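Probable aspartate aminotransferase 2 (Methanococcus jannaschii, PDB 2Z61) catalyses the pyridoxal-phosphate-dependent transfer of an amino group from alanine to 4-(hydroxymethyl)-2-furancarboxaldehyde phosphate, making the precursor of the furan moiety of methanofuran. Local coordinates at residues A306-P311 with Y345-Y350; Q119-P124 with S164-E169; R287-Y292 with E359-I364; K29-L34 with F329-P334. All coordinates share one frame; numbering follows the deposited sequence.

Interaction 1. Residues A306-P311 with Y345-Y350; sequences AYYVFP and YIRISY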
# COMPACT_ATOMS: atom_id res chain seq x y z
N ALA A 306 -9.97 -17.30 -14.83
CA ALA A 306 -8.62 -16.80 -14.57
C ALA A 306 -7.76 -17.22 -15.76
O ALA A 306 -8.22 -17.21 -16.89
CB ALA A 306 -8.08 -17.39 -13.25
N TYR A 307 -6.50 -17.57 -15.51
CA TYR A 307 -5.65 -18.02 -16.60
C TYR A 307 -4.68 -19.09 -16.11
O TYR A 307 -3.50 -19.12 -16.47
CB TYR A 307 -4.90 -16.84 -17.25
CG TYR A 307 -4.39 -15.78 -16.29
CD1 TYR A 307 -3.29 -16.02 -15.46
CD2 TYR A 307 -4.99 -14.51 -16.25
CE1 TYR A 307 -2.80 -15.02 -14.61
CE2 TYR A 307 -4.51 -13.51 -15.41
CZ TYR A 307 -3.41 -13.77 -14.59
OH TYR A 307 -2.94 -12.78 -13.76
N TYR A 308 -5.21 -19.99 -15.29
CA TYR A 308 -4.43 -21.08 -14.72
C TYR A 308 -5.13 -22.43 -14.89
O TYR A 308 -6.36 -22.51 -14.97
CB TYR A 308 -4.23 -20.87 -13.22
CG TYR A 308 -3.78 -19.48 -12.82
CD1 TYR A 308 -2.50 -19.01 -13.15
CD2 TYR A 308 -4.60 -18.66 -12.04
CE1 TYR A 308 -2.06 -17.76 -12.72
CE2 TYR A 308 -4.17 -17.41 -11.60
CZ TYR A 308 -2.90 -16.97 -11.94
OH TYR A 308 -2.48 -15.74 -11.48
N VAL A 309 -4.33 -23.48 -14.95
CA VAL A 309 -4.81 -24.86 -15.04
C VAL A 309 -3.94 -25.56 -14.00
O VAL A 309 -2.72 -25.36 -13.95
CB VAL A 309 -4.61 -25.46 -16.44
CG1 VAL A 309 -5.14 -26.88 -16.48
CG2 VAL A 309 -5.35 -24.61 -17.48
N PHE A 310 -4.56 -26.38 -13.15
CA PHE A 310 -3.85 -27.06 -12.07
C PHE A 310 -3.99 -28.58 -12.18
O PHE A 310 -4.70 -29.21 -11.39
CB PHE A 310 -4.44 -26.57 -10.74
CG PHE A 310 -3.54 -26.76 -9.55
CD1 PHE A 310 -2.31 -26.13 -9.49
CD2 PHE A 310 -3.96 -27.53 -8.47
CE1 PHE A 310 -1.50 -26.26 -8.36
CE2 PHE A 310 -3.16 -27.67 -7.34
CZ PHE A 310 -1.93 -27.03 -7.28
N PRO A 311 -3.29 -29.19 -13.14
CA PRO A 311 -3.33 -30.64 -13.37
C PRO A 311 -2.64 -31.53 -12.35
O PRO A 311 -1.61 -31.17 -11.78
CB PRO A 311 -2.70 -30.78 -14.75
CG PRO A 311 -1.66 -29.71 -14.72
CD PRO A 311 -2.41 -28.53 -14.12
N TYR A 345 0.55 -31.99 -7.94
CA TYR A 345 0.16 -30.97 -8.90
C TYR A 345 1.20 -29.90 -9.30
O TYR A 345 2.27 -29.77 -8.70
CB TYR A 345 -1.02 -30.28 -8.29
CG TYR A 345 -2.22 -31.18 -8.06
CD1 TYR A 345 -2.25 -32.12 -7.02
CD2 TYR A 345 -3.34 -31.06 -8.88
CE1 TYR A 345 -3.37 -32.92 -6.81
CE2 TYR A 345 -4.47 -31.86 -8.68
CZ TYR A 345 -4.48 -32.78 -7.64
OH TYR A 345 -5.59 -33.56 -7.43
N ILE A 346 0.84 -29.13 -10.33
CA ILE A 346 1.65 -28.01 -10.81
C ILE A 346 0.69 -27.01 -11.45
O ILE A 346 -0.36 -27.39 -11.99
CB ILE A 346 2.68 -28.44 -11.89
CG1 ILE A 346 1.95 -28.84 -13.18
CG2 ILE A 346 3.54 -29.58 -11.37
CD1 ILE A 346 2.87 -28.96 -14.38
N ARG A 347 1.03 -25.73 -11.38
CA ARG A 347 0.17 -24.72 -11.97
C ARG A 347 0.76 -24.24 -13.29
O ARG A 347 1.94 -23.90 -13.37
CB ARG A 347 -0.01 -23.51 -11.04
CG ARG A 347 -1.00 -22.47 -11.58
CD ARG A 347 -0.95 -21.17 -10.79
NE ARG A 347 0.17 -20.33 -11.19
CZ ARG A 347 0.43 -19.13 -10.67
NH1 ARG A 347 -0.35 -18.63 -9.72
NH2 ARG A 347 1.47 -18.43 -11.10
N ILE A 348 -0.08 -24.24 -14.32
CA ILE A 348 0.32 -23.78 -15.63
C ILE A 348 -0.45 -22.49 -15.90
O ILE A 348 -1.67 -22.46 -15.81
CB ILE A 348 -0.01 -24.80 -16.74
CG1 ILE A 348 0.98 -25.98 -16.66
CG2 ILE A 348 0.06 -24.14 -18.11
CD1 ILE A 348 0.82 -26.99 -17.79
N SER A 349 0.29 -21.43 -16.21
CA SER A 349 -0.33 -20.15 -16.52
C SER A 349 -0.24 -19.89 -18.01
O SER A 349 0.85 -19.93 -18.57
CB SER A 349 0.38 -19.03 -15.77
OG SER A 349 0.01 -17.77 -16.30
N TYR A 350 -1.37 -19.63 -18.65
CA TYR A 350 -1.33 -19.36 -20.08
C TYR A 350 -1.39 -17.87 -20.36
O TYR A 350 -1.95 -17.42 -21.37
CB TYR A 350 -2.45 -20.11 -20.82
CG TYR A 350 -3.83 -20.07 -20.19
CD1 TYR A 350 -4.71 -19.03 -20.47
CD2 TYR A 350 -4.26 -21.10 -19.35
CE1 TYR A 350 -6.01 -19.03 -19.95
CE2 TYR A 350 -5.55 -21.10 -18.82
CZ TYR A 350 -6.42 -20.07 -19.13
OH TYR A 350 -7.69 -20.08 -18.62
O HOH W 1 -8.71 -22.04 -16.35
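The flat groups of Y308 and R347 lie nearly parallel, planes 14° apart, with Y308 CE1 3.4 Å above the centre of the guanidinium of R347. R347 CZ is the guanidinium atom nearest Y308 CE1, at 3.5 Å, and R347 NE and CD run alongside Y308 CD1. A bend at chi3 (80°) in the otherwise extended arginine lays its end along the tyrosine, with R347 CD 3.6 Å from Y308 CD1. The ends of both groups are fixed from outside, Y308 OH by the hydroxyl of Y192 and R347 NH1 by N165 OD1. R347 thus lies close to the cofactor's surroundings, at a place consistent with that of the arginine which in class I aminotransferases receives the substrate carboxylate. The backbone beneath is part of a small antiparallel sheet in the smaller domain of this fold-type I enzyme: V309 and I348 form a hydrogen-bonded pair, with I348 N to V309 O at 2.9 Å and almost straight, while 308-309 is an outer strand and 346-349 the central one. Further along, Y345 CB stands over one face of the F310 ring, 3.5 Å from CE2, and the two rings are near parallel but slid so far that they barely overlap. At the other end the Y350 ring takes Y307 CB over its face, 4.0 Å from its centroid, and V309 CG2 at its edge, 3.8 Å from CE2. A water accepts from Y350 OH and donates to Y308 O.

Interaction 2. Residues Q119-P124 with S164-E169; sequences QNPCYP and SNPLGE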
# COMPACT_ATOMS: atom_id res chain seq x y z
N GLN A 119 -9.36 -22.46 1.17
CA GLN A 119 -9.34 -23.67 0.36
C GLN A 119 -7.94 -24.27 0.19
O GLN A 119 -6.94 -23.54 0.21
CB GLN A 119 -9.95 -23.38 -1.02
CG GLN A 119 -9.96 -24.56 -1.98
CD GLN A 119 -10.84 -24.29 -3.19
OE1 GLN A 119 -10.98 -23.14 -3.62
NE2 GLN A 119 -11.42 -25.34 -3.75
N ASN A 120 -7.89 -25.59 0.05
CA ASN A 120 -6.64 -26.33 -0.16
C ASN A 120 -6.80 -26.96 -1.54
O ASN A 120 -7.56 -27.90 -1.71
CB ASN A 120 -6.51 -27.45 0.88
CG ASN A 120 -5.11 -28.06 0.93
OD1 ASN A 120 -4.35 -28.00 -0.04
ND2 ASN A 120 -4.77 -28.67 2.06
N PRO A 121 -6.08 -26.45 -2.56
CA PRO A 121 -5.10 -25.36 -2.61
C PRO A 121 -5.71 -23.97 -2.76
O PRO A 121 -6.88 -23.84 -3.12
CB PRO A 121 -4.26 -25.73 -3.81
CG PRO A 121 -5.32 -26.20 -4.77
CD PRO A 121 -6.18 -27.09 -3.88
N CYS A 122 -4.91 -22.94 -2.51
CA CYS A 122 -5.36 -21.55 -2.63
C CYS A 122 -4.18 -20.58 -2.82
O CYS A 122 -3.03 -21.00 -2.94
CB CYS A 122 -6.15 -21.14 -1.39
SG CYS A 122 -5.13 -20.59 0.01
N TYR A 123 -4.49 -19.29 -2.85
CA TYR A 123 -3.49 -18.23 -3.01
C TYR A 123 -2.55 -18.26 -1.80
O TYR A 123 -2.99 -18.10 -0.67
CB TYR A 123 -4.19 -16.87 -3.09
CG TYR A 123 -3.29 -15.72 -3.46
CD1 TYR A 123 -3.30 -14.53 -2.72
CD2 TYR A 123 -2.45 -15.79 -4.57
CE1 TYR A 123 -2.50 -13.45 -3.08
CE2 TYR A 123 -1.65 -14.72 -4.94
CZ TYR A 123 -1.68 -13.55 -4.19
OH TYR A 123 -0.88 -12.50 -4.56
N PRO A 124 -1.24 -18.46 -2.02
CA PRO A 124 -0.23 -18.52 -0.95
C PRO A 124 -0.18 -17.39 0.07
O PRO A 124 0.24 -17.61 1.21
CB PRO A 124 1.08 -18.68 -1.72
CG PRO A 124 0.79 -18.05 -3.06
CD PRO A 124 -0.60 -18.54 -3.35
N SER A 164 -10.63 -19.30 -8.76
CA SER A 164 -9.45 -19.42 -7.91
C SER A 164 -8.08 -19.47 -8.54
O SER A 164 -7.89 -19.87 -9.68
CB SER A 164 -9.47 -20.74 -7.16
OG SER A 164 -9.26 -21.81 -8.06
N ASN A 165 -7.17 -18.95 -7.87
CA ASN A 165 -5.77 -19.14 -8.17
C ASN A 165 -5.36 -20.06 -7.20
O ASN A 165 -5.63 -19.54 -6.15
CB ASN A 165 -5.07 -17.78 -8.25
CG ASN A 165 -3.59 -17.86 -7.92
OD1 ASN A 165 -2.92 -18.84 -8.26
ND2 ASN A 165 -3.07 -16.82 -7.27
N PRO A 166 -4.76 -21.21 -7.36
CA PRO A 166 -4.27 -21.87 -8.53
C PRO A 166 -5.24 -22.71 -9.38
O PRO A 166 -4.83 -23.07 -10.57
CB PRO A 166 -3.26 -22.83 -7.92
CG PRO A 166 -3.87 -23.23 -6.63
CD PRO A 166 -4.69 -22.06 -6.18
N LEU A 167 -6.42 -23.11 -8.98
CA LEU A 167 -7.30 -24.00 -9.74
C LEU A 167 -7.91 -23.53 -11.06
O LEU A 167 -8.05 -24.32 -11.98
CB LEU A 167 -8.42 -24.50 -8.82
CG LEU A 167 -7.92 -25.25 -7.58
CD1 LEU A 167 -9.06 -25.48 -6.60
CD2 LEU A 167 -7.32 -26.58 -8.01
N GLY A 168 -8.28 -22.26 -11.16
CA GLY A 168 -8.89 -21.79 -12.39
C GLY A 168 -10.35 -22.20 -12.46
O GLY A 168 -10.99 -22.10 -13.50
N GLU A 169 -10.88 -22.67 -11.34
CA GLU A 169 -12.26 -23.12 -11.28
C GLU A 169 -13.17 -22.08 -10.63
O GLU A 169 -12.71 -21.17 -9.95
CB GLU A 169 -12.33 -24.42 -10.48
CG GLU A 169 -11.58 -25.58 -11.13
CD GLU A 169 -11.47 -26.79 -10.22
OE1 GLU A 169 -12.50 -27.23 -9.68
OE2 GLU A 169 -10.35 -27.30 -10.06
O HOH W 2 -7.50 -19.38 -3.53
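N165 reaches out beside the ring of Y123, and its side chain can be followed atom by atom. Its CG lies anti to the backbone N (chi1 154°), which swings the amide toward the tyrosine. CB packs against Y308, CG comes within 4.1 Å of Y123 CD2, and the branch then divides. On one arm, ND2 approaches Y123 CD2 at 3.0 Å, close enough that the exact spacing is doubtful, with the amide plane turned 60° from the ring; the same nitrogen is hydrogen-bonded to O3 of the pyridoxal phosphate carried on residue 222. The other arm, OD1, takes its hydrogen bond from R347. Behind N165 the chain turns through a cis peptide into P166, and P121 likewise follows a cis bond. These two prolines meet ring to ring, P121 CB to P166 CG at 3.8 Å, while P166 CD lies 3.6 Å from C122 CA. L167 completes the apolar patch, placing CD2 3.8 Å from P121 CG and CD1 near the amide of Q119. An alanine in place of Y123 has no ring to border ND2, and a gap would probably open beside the amide of N165. Both loops follow parallel strands of the large domain at the cofactor site of the class I aminotransferase fold. A water that accepts from Y123 N, 3.1 Å away, lies within 3.2 Å of N165 O. The chemistry implies that shape and apolar contact join the loops, while the side-chain amide of N165 is turned to the cofactor and to R347.

Interaction 3. Residues R287-Y292 with E359-I364; sequences RLVLKY and EGLERI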
# COMPACT_ATOMS: atom_id res chain seq x y z
N ARG A 287 -7.89 -23.53 -24.19
CA ARG A 287 -8.25 -24.74 -24.91
C ARG A 287 -7.01 -25.48 -25.40
O ARG A 287 -6.97 -26.71 -25.39
CB ARG A 287 -9.18 -24.40 -26.08
CG ARG A 287 -10.56 -23.93 -25.66
CD ARG A 287 -11.41 -23.50 -26.85
NE ARG A 287 -12.67 -22.87 -26.45
CZ ARG A 287 -13.64 -23.49 -25.78
NH1 ARG A 287 -13.51 -24.77 -25.44
NH2 ARG A 287 -14.74 -22.83 -25.44
N LEU A 288 -6.00 -24.73 -25.83
CA LEU A 288 -4.76 -25.32 -26.32
C LEU A 288 -4.11 -26.07 -25.17
O LEU A 288 -3.62 -27.19 -25.34
CB LEU A 288 -3.81 -24.22 -26.82
CG LEU A 288 -2.60 -24.63 -27.67
CD1 LEU A 288 -1.52 -23.57 -27.52
CD2 LEU A 288 -2.05 -25.98 -27.22
N VAL A 289 -4.10 -25.45 -23.99
CA VAL A 289 -3.50 -26.07 -22.81
C VAL A 289 -4.26 -27.32 -22.37
O VAL A 289 -3.65 -28.30 -21.93
CB VAL A 289 -3.44 -25.08 -21.62
CG1 VAL A 289 -3.08 -25.82 -20.34
CG2 VAL A 289 -2.42 -23.98 -21.89
N LEU A 290 -5.58 -27.28 -22.48
CA LEU A 290 -6.41 -28.41 -22.07
C LEU A 290 -6.27 -29.59 -23.01
O LEU A 290 -6.34 -30.74 -22.59
CB LEU A 290 -7.87 -27.99 -21.97
CG LEU A 290 -8.21 -27.07 -20.80
CD1 LEU A 290 -9.67 -26.65 -20.88
CD2 LEU A 290 -7.92 -27.79 -19.50
N LYS A 291 -6.07 -29.30 -24.30
CA LYS A 291 -5.92 -30.37 -25.28
C LYS A 291 -4.69 -31.21 -24.93
O LYS A 291 -4.77 -32.44 -24.89
CB LYS A 291 -5.78 -29.79 -26.69
CG LYS A 291 -5.69 -30.85 -27.80
CD LYS A 291 -4.33 -31.56 -27.79
CE LYS A 291 -4.33 -32.82 -28.65
NZ LYS A 291 -4.94 -33.99 -27.94
N TYR A 292 -3.57 -30.55 -24.67
CA TYR A 292 -2.33 -31.26 -24.33
C TYR A 292 -2.43 -31.97 -22.98
O TYR A 292 -1.98 -33.11 -22.85
CB TYR A 292 -1.14 -30.30 -24.30
CG TYR A 292 -0.57 -29.97 -25.67
CD1 TYR A 292 -1.33 -29.26 -26.60
CD2 TYR A 292 0.72 -30.35 -26.02
CE1 TYR A 292 -0.81 -28.94 -27.86
CE2 TYR A 292 1.26 -30.03 -27.27
CZ TYR A 292 0.49 -29.33 -28.18
OH TYR A 292 1.02 -28.99 -29.41
N GLU A 359 5.01 -24.08 -28.10
CA GLU A 359 6.34 -24.65 -28.01
C GLU A 359 6.58 -25.17 -26.60
O GLU A 359 7.22 -26.21 -26.40
CB GLU A 359 7.40 -23.61 -28.37
CG GLU A 359 8.82 -24.14 -28.28
CD GLU A 359 9.78 -23.34 -29.13
OE1 GLU A 359 9.82 -22.10 -28.99
OE2 GLU A 359 10.50 -23.95 -29.94
N GLY A 360 6.06 -24.44 -25.62
CA GLY A 360 6.22 -24.85 -24.24
C GLY A 360 5.57 -26.20 -24.00
O GLY A 360 6.17 -27.08 -23.38
N LEU A 361 4.35 -26.37 -24.50
CA LEU A 361 3.64 -27.63 -24.34
C LEU A 361 4.32 -28.74 -25.14
O LEU A 361 4.44 -29.88 -24.67
CB LEU A 361 2.18 -27.47 -24.77
CG LEU A 361 1.29 -26.67 -23.81
CD1 LEU A 361 -0.10 -26.48 -24.42
CD2 LEU A 361 1.19 -27.38 -22.47
N GLU A 362 4.76 -28.42 -26.35
CA GLU A 362 5.43 -29.40 -27.20
C GLU A 362 6.67 -29.94 -26.50
O GLU A 362 6.92 -31.15 -26.51
CB GLU A 362 5.81 -28.77 -28.54
CG GLU A 362 4.67 -28.71 -29.54
CD GLU A 362 4.26 -30.08 -30.06
OE1 GLU A 362 3.86 -30.94 -29.26
OE2 GLU A 362 4.35 -30.30 -31.29
N ARG A 363 7.46 -29.06 -25.89
CA ARG A 363 8.67 -29.48 -25.19
C ARG A 363 8.31 -30.47 -24.09
O ARG A 363 8.97 -31.49 -23.92
CB ARG A 363 9.38 -28.28 -24.57
CG ARG A 363 9.97 -27.31 -25.58
CD ARG A 363 10.77 -26.22 -24.88
NE ARG A 363 11.28 -25.21 -25.80
CZ ARG A 363 12.00 -24.16 -25.44
NH1 ARG A 363 12.32 -23.97 -24.16
NH2 ARG A 363 12.41 -23.29 -26.35
N ILE A 364 7.26 -30.16 -23.33
CA ILE A 364 6.82 -31.03 -22.25
C ILE A 364 6.43 -32.40 -22.81
O ILE A 364 6.66 -33.43 -22.17
CB ILE A 364 5.61 -30.42 -21.49
CG1 ILE A 364 6.02 -29.08 -20.88
CG2 ILE A 364 5.14 -31.38 -20.40
CD1 ILE A 364 4.89 -28.34 -20.21
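Y292 rests one face of its ring on L361, joining two helices that run side by side in the same direction. The short segments approach to 10.6 Å between axes, with an angle of only 7°, and belong to the helices 269-295 and 354-368 that flank the sheets of the small alpha/beta domain. The tight part centres on L361, whose side chain fills the space between the helices. Its CB stands over the Y292 ring, 3.8 Å from the centroid, as a CH-pi contact. L361 CD1 lies 3.7 Å from Y292 CG and also reaches V289 CA at 3.8 Å. I357 and Y354, one and two turns before L361 on the same helix, also pack on L288 and extend the same apolar seam. The looser side is polar and only partly buried. There E362, bent at chi2 (-70°), brings its carboxylate to the edge of the tyrosine, with the two planes nearly perpendicular; OE1 approaches in the plane of the ring, 3.4 Å from CE2. With an alanine in place of Y292, L361 CB would probably lose the aromatic face on which it lies, and a gap is likely to open between the helices. Packing is tightest at L288, where L288 and L361 slide past each other in opposite directions and L288 CD2 meets L361 CD1 at 3.4 Å, nearer than methyl groups usually come.

Interaction 4. Residues K29-L34 with F329-P334; sequences KKVIHL and FVALTP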
# COMPACT_ATOMS: atom_id res chain seq x y z
N LYS A 29 19.80 -18.83 -23.21
CA LYS A 29 18.87 -19.92 -23.48
C LYS A 29 17.43 -19.42 -23.39
O LYS A 29 17.03 -18.85 -22.37
CB LYS A 29 19.08 -21.07 -22.49
CG LYS A 29 20.46 -21.69 -22.56
CD LYS A 29 20.71 -22.66 -21.42
CE LYS A 29 22.14 -23.20 -21.47
NZ LYS A 29 22.46 -24.08 -20.31
N LYS A 30 16.67 -19.62 -24.45
CA LYS A 30 15.28 -19.17 -24.48
C LYS A 30 14.39 -19.99 -23.55
O LYS A 30 14.05 -21.14 -23.84
CB LYS A 30 14.74 -19.22 -25.91
CG LYS A 30 15.34 -18.15 -26.82
CD LYS A 30 14.62 -18.06 -28.16
CE LYS A 30 15.18 -16.93 -29.01
NZ LYS A 30 14.44 -16.79 -30.30
N VAL A 31 14.02 -19.37 -22.43
CA VAL A 31 13.18 -20.00 -21.43
C VAL A 31 11.71 -19.66 -21.65
O VAL A 31 11.36 -18.49 -21.79
CB VAL A 31 13.57 -19.54 -20.01
CG1 VAL A 31 12.55 -20.03 -19.00
CG2 VAL A 31 14.96 -20.05 -19.66
N ILE A 32 10.86 -20.67 -21.70
CA ILE A 32 9.43 -20.44 -21.88
C ILE A 32 8.77 -20.31 -20.51
O ILE A 32 8.74 -21.26 -19.73
CB ILE A 32 8.75 -21.58 -22.67
CG1 ILE A 32 9.29 -21.61 -24.10
CG2 ILE A 32 7.24 -21.36 -22.69
CD1 ILE A 32 8.70 -22.70 -24.97
N HIS A 33 8.25 -19.12 -20.24
CA HIS A 33 7.60 -18.81 -18.97
C HIS A 33 6.11 -19.17 -18.89
O HIS A 33 5.27 -18.53 -19.52
CB HIS A 33 7.78 -17.33 -18.66
CG HIS A 33 9.20 -16.94 -18.37
ND1 HIS A 33 9.77 -17.10 -17.12
CD2 HIS A 33 10.16 -16.42 -19.16
CE1 HIS A 33 11.03 -16.69 -17.16
NE2 HIS A 33 11.29 -16.27 -18.39
N LEU A 34 5.80 -20.19 -18.09
CA LEU A 34 4.42 -20.61 -17.88
C LEU A 34 4.13 -20.54 -16.40
O LEU A 34 3.35 -21.33 -15.87
CB LEU A 34 4.21 -22.04 -18.37
CG LEU A 34 4.43 -22.30 -19.86
CD1 LEU A 34 4.00 -23.71 -20.19
CD2 LEU A 34 3.64 -21.29 -20.68
N PHE A 329 14.01 -26.08 -20.50
CA PHE A 329 13.93 -24.64 -20.30
C PHE A 329 12.48 -24.15 -20.22
O PHE A 329 12.14 -23.10 -20.78
CB PHE A 329 14.66 -23.92 -21.44
CG PHE A 329 15.99 -24.53 -21.78
CD1 PHE A 329 16.32 -24.82 -23.10
CD2 PHE A 329 16.92 -24.83 -20.78
CE1 PHE A 329 17.55 -25.41 -23.42
CE2 PHE A 329 18.14 -25.41 -21.08
CZ PHE A 329 18.46 -25.71 -22.41
N VAL A 330 11.64 -24.91 -19.53
CA VAL A 330 10.23 -24.56 -19.36
C VAL A 330 9.93 -24.34 -17.88
O VAL A 330 10.02 -25.26 -17.07
CB VAL A 330 9.32 -25.66 -19.93
CG1 VAL A 330 7.86 -25.33 -19.65
CG2 VAL A 330 9.55 -25.79 -21.42
N ALA A 331 9.56 -23.10 -17.55
CA ALA A 331 9.26 -22.72 -16.18
C ALA A 331 7.81 -22.96 -15.76
O ALA A 331 6.88 -22.38 -16.32
CB ALA A 331 9.62 -21.25 -15.97
N LEU A 332 7.64 -23.84 -14.77
CA LEU A 332 6.32 -24.18 -14.24
C LEU A 332 6.35 -23.96 -12.73
O LEU A 332 7.42 -23.95 -12.13
CB LEU A 332 5.98 -25.65 -14.52
CG LEU A 332 5.62 -26.08 -15.94
CD1 LEU A 332 5.19 -27.53 -15.93
CD2 LEU A 332 4.50 -25.21 -16.48
N THR A 333 5.18 -23.81 -12.13
CA THR A 333 5.08 -23.58 -10.70
C THR A 333 4.67 -24.85 -9.96
O THR A 333 3.63 -25.43 -10.24
CB THR A 333 4.04 -22.50 -10.39
OG1 THR A 333 4.36 -21.31 -11.13
CG2 THR A 333 4.02 -22.19 -8.89
N PRO A 334 5.49 -25.30 -8.99
CA PRO A 334 5.18 -26.50 -8.21
C PRO A 334 3.90 -26.33 -7.39
O PRO A 334 3.74 -25.35 -6.67
CB PRO A 334 6.43 -26.69 -7.35
CG PRO A 334 6.98 -25.30 -7.22
CD PRO A 334 6.81 -24.75 -8.61
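L34 and L332 lie side by side and point the same way, L34 CB 3.7 Å from L332 CD2. On the same side of the strands V330 joins them through CG1, 4.2 Å from L34 CD1, and I32 borders V330; the residues I32 and V330 turn this face to helix 354-368. The opposite face carries H33 and A331, with V31 CG1 lying over the rim of the histidine ring and V31 itself packing on helix 15-26. Between the faces, the backbones pair in parallel. I32 brackets V330, donating from I32 N to F329 O at 2.9 Å and accepting at O from A331 N at 3.0 Å; L34 N then reaches A331 O. F329, with positive phi (61°), is the first residue beyond helix 317-328 and aims its ring at the aliphatic part of K29, CE2 3.8 Å from CD. Farther out the contact turns polar: K29 NZ forms a salt bridge with E27, and both nitrogens of H33 are held by glutamates, ND1 by E35 and NE2 by E25. Such a parallel pairing of an N-terminal segment with a late strand, which completes the small domain, is characteristic of fold-type I aminotransferases.

In the fold
Interactions 1, 3 and 4 build the small domain, their centres 12 to 13 Å apart, whereas interaction 2 lies on the large-domain side, its centre 10 Å from that of interaction 1 and about 21 Å from the other two. Along the chain, interaction 4 spans nearly everything, from the N-terminal segment to the strands after residue 329, and encloses interaction 2. Interaction 1 is nested within the loop closed by interaction 3, while interactions 3 and 4 cross. Strand 346-349 joins interactions 1 and 4, bonding to T333 and L34, and then leads into helix 354-368 of interaction 3. Interactions 1 and 2 meet between R347 and N165, which links the small domain directly to the cofactor site.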